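Local coordinates for signal transduction protein pmrD (Escherichia coli, PDB 4HN7) that binds the phosphorylated response regulator BasR to mediate induction of BasR-activated genes, giving polymyxin resistance in some natural isolates, at residues 44-49 with 54-59. Residues are numbered along the deposited sequence; the frame is centred on the assembly and turned at random.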
loop_
_atom_site.group_PDB
_atom_site.type_symbol
_atom_site.label_atom_id
_atom_site.label_comp_id
_atom_site.label_asym_id
_atom_site.label_seq_id
_atom_site.Cartn_x
_atom_site.Cartn_y
_atom_site.Cartn_z
ATOM N N ASP A 44 -5.555 16.144 -0.533
ATOM C CA ASP A 44 -5.475 14.776 -1.022
ATOM C C ASP A 44 -6.834 14.059 -1.165
ATOM O O ASP A 44 -7.842 14.339 -0.503
ATOM C CB ASP A 44 -4.518 13.955 -0.197
ATOM C CG ASP A 44 -3.061 14.375 -0.413
ATOM O OD1 ASP A 44 -2.128 13.805 0.209
ATOM O OD2 ASP A 44 -2.835 15.297 -1.216
ATOM N N LEU A 45 -6.850 13.171 -2.145
ATOM C CA LEU A 45 -7.962 12.317 -2.414
ATOM C C LEU A 45 -7.603 10.936 -1.839
ATOM O O LEU A 45 -6.529 10.407 -2.105
ATOM C CB LEU A 45 -8.133 12.171 -3.920
ATOM C CG LEU A 45 -9.191 11.238 -4.490
ATOM C CD1 LEU A 45 -10.515 11.888 -4.369
ATOM C CD2 LEU A 45 -8.921 10.948 -5.940
ATOM N N LEU A 46 -8.540 10.341 -1.110
ATOM C CA LEU A 46 -8.444 8.928 -0.713
ATOM C C LEU A 46 -9.480 8.086 -1.416
ATOM O O LEU A 46 -10.647 8.367 -1.297
ATOM C CB LEU A 46 -8.677 8.785 0.776
ATOM C CG LEU A 46 -7.673 9.552 1.602
ATOM C CD1 LEU A 46 -8.245 9.598 2.981
ATOM C CD2 LEU A 46 -6.320 8.887 1.595
ATOM N N SER A 47 -9.067 7.043 -2.115
ATOM C CA SER A 47 -9.986 6.272 -2.918
ATOM C C SER A 47 -9.966 4.881 -2.383
ATOM O O SER A 47 -8.903 4.357 -2.116
ATOM C CB SER A 47 -9.502 6.288 -4.347
ATOM O OG SER A 47 -8.442 7.261 -4.459
ATOM N N PRO A 48 -11.139 4.260 -2.238
ATOM C CA PRO A 48 -11.252 2.892 -1.749
ATOM C C PRO A 48 -10.520 1.898 -2.592
ATOM O O PRO A 48 -10.619 1.981 -3.783
ATOM C CB PRO A 48 -12.727 2.607 -1.857
ATOM C CG PRO A 48 -13.192 3.542 -2.884
ATOM C CD PRO A 48 -12.424 4.781 -2.691
ATOM N N LEU A 49 -9.754 1.014 -1.963
ATOM C CA LEU A 49 -9.246 -0.233 -2.573
ATOM C C LEU A 49 -10.052 -1.470 -2.123
ATOM O O LEU A 49 -10.535 -2.281 -2.916
ATOM C CB LEU A 49 -7.794 -0.503 -2.151
ATOM C CG LEU A 49 -6.733 0.370 -2.794
ATOM C CD1 LEU A 49 -5.363 0.127 -2.207
ATOM C CD2 LEU A 49 -6.714 0.097 -4.279
ATOM N N TYR A 54 -7.401 2.237 1.568
ATOM C CA TYR A 54 -7.604 3.388 0.676
ATOM C C TYR A 54 -6.260 3.679 0.066
ATOM O O TYR A 54 -5.255 3.237 0.561
ATOM C CB TYR A 54 -8.123 4.607 1.463
ATOM C CG TYR A 54 -9.598 4.504 1.765
ATOM C CD1 TYR A 54 -10.046 3.872 2.863
ATOM C CD2 TYR A 54 -10.536 5.040 0.943
ATOM C CE1 TYR A 54 -11.404 3.749 3.148
ATOM C CE2 TYR A 54 -11.890 4.931 1.216
ATOM C CZ TYR A 54 -12.303 4.260 2.334
ATOM O OH TYR A 54 -13.630 4.103 2.667
ATOM N N CYS A 55 -6.230 4.362 -1.056
ATOM C CA CYS A 55 -4.979 4.847 -1.550
ATOM C C CYS A 55 -5.056 6.364 -1.637
ATOM O O CYS A 55 -6.126 6.943 -1.611
ATOM C CB CYS A 55 -4.610 4.168 -2.864
ATOM S SG CYS A 55 -5.809 4.207 -4.202
ATOM N N ILE A 56 -3.902 6.997 -1.731
ATOM C CA ILE A 56 -3.770 8.442 -1.714
ATOM C C ILE A 56 -3.589 8.895 -3.147
ATOM O O ILE A 56 -2.664 8.459 -3.834
ATOM C CB ILE A 56 -2.566 8.864 -0.818
ATOM C CG1 ILE A 56 -2.712 8.276 0.602
ATOM C CG2 ILE A 56 -2.448 10.389 -0.718
ATOM C CD1 ILE A 56 -1.382 8.039 1.289
ATOM N N ASN A 57 -4.482 9.747 -3.619
ATOM C CA ASN A 57 -4.348 10.362 -4.978
ATOM C C ASN A 57 -4.204 9.279 -6.051
ATOM O O ASN A 57 -3.399 9.348 -6.989
ATOM C CB ASN A 57 -3.162 11.296 -5.028
ATOM C CG ASN A 57 -3.322 12.479 -4.150
ATOM O OD1 ASN A 57 -4.427 12.953 -3.892
ATOM N ND2 ASN A 57 -2.213 12.959 -3.659
ATOM N N ARG A 58 -5.003 8.254 -5.862
ATOM C CA ARG A 58 -5.147 7.182 -6.767
ATOM C C ARG A 58 -3.865 6.449 -7.006
ATOM O O ARG A 58 -3.765 5.726 -7.973
ATOM C CB ARG A 58 -5.807 7.691 -8.026
ATOM C CG ARG A 58 -7.296 7.411 -8.000
ATOM C CD ARG A 58 -8.170 8.417 -8.710
ATOM N NE ARG A 58 -8.908 7.745 -9.790
ATOM C CZ ARG A 58 -9.892 6.866 -9.635
ATOM N NH1 ARG A 58 -10.324 6.527 -8.419
ATOM N NH2 ARG A 58 -10.455 6.332 -10.724
ATOM N N GLU A 59 -2.909 6.574 -6.088
ATOM C CA GLU A 59 -1.693 5.779 -6.125
ATOM C C GLU A 59 -1.834 4.532 -5.296
ATOM O O GLU A 59 -1.636 4.591 -4.118
ATOM C CB GLU A 59 -0.556 6.571 -5.545
ATOM C CG GLU A 59 -0.182 7.729 -6.408
ATOM C CD GLU A 59 1.070 8.364 -5.923
ATOM O OE1 GLU A 59 0.968 9.482 -5.347
ATOM O OE2 GLU A 59 2.127 7.703 -6.083
#
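Asn57 grips Leu45 with both its backbone and its side chain. Asn57 N donates to Leu45 O at 2.6 Å. The amide oxygen OD1 of Asn57 accepts a straight bond from Leu45 N at 3.0 Å, the donor tilted 29° from the carbonyl plane. Asn57 CG lies anti to its carbonyl carbon (chi1 -65°), which swings the amide back to the neighbouring strand although the CB points away from it. The side-chain oxygen thus continues the ladder where the strand 54-56 has ended. On the other branch, ND2 makes a weak bond to Asp44 OD2 at 3.4 Å, amide and carboxylate standing nearly perpendicular. Asp44 OD1 is held by Lys41 N.

Ser47 and Cys55 form an antiparallel hydrogen-bonded pair. Ser47 N reaches Cys55 O at 3.0 Å, and Cys55 N reaches Ser47 O at 2.9 Å. Their side chains share one face, where CG of the bent Arg58 chain lies 3.7 Å from Ser47 OG. The Arg58 guanidinium goes on to a salt bridge with Glu2. On the other face Leu46 and Ile56 lie side by side, CD2 of Leu46 3.8 Å from CG1 of Ile56, and both touch Val64. The Tyr54 ring lies obliquely against the Ser47-Pro48 peptide, its CD2 3.3 Å from Pro48 N.

A type I' turn from Ile56 to Glu59 follows strand 54-56. Tyr54 makes backbone bonds with Val64 of strand 63-71, and Ile56 with His62 just before it. Backbone hydrogen bonds tie Leu46 to Trp3 and Asp44 to Val5. This is the hairpin of strands 45-50 and 53-56, whose first strand closes the antiparallel barrel against strand 3-9.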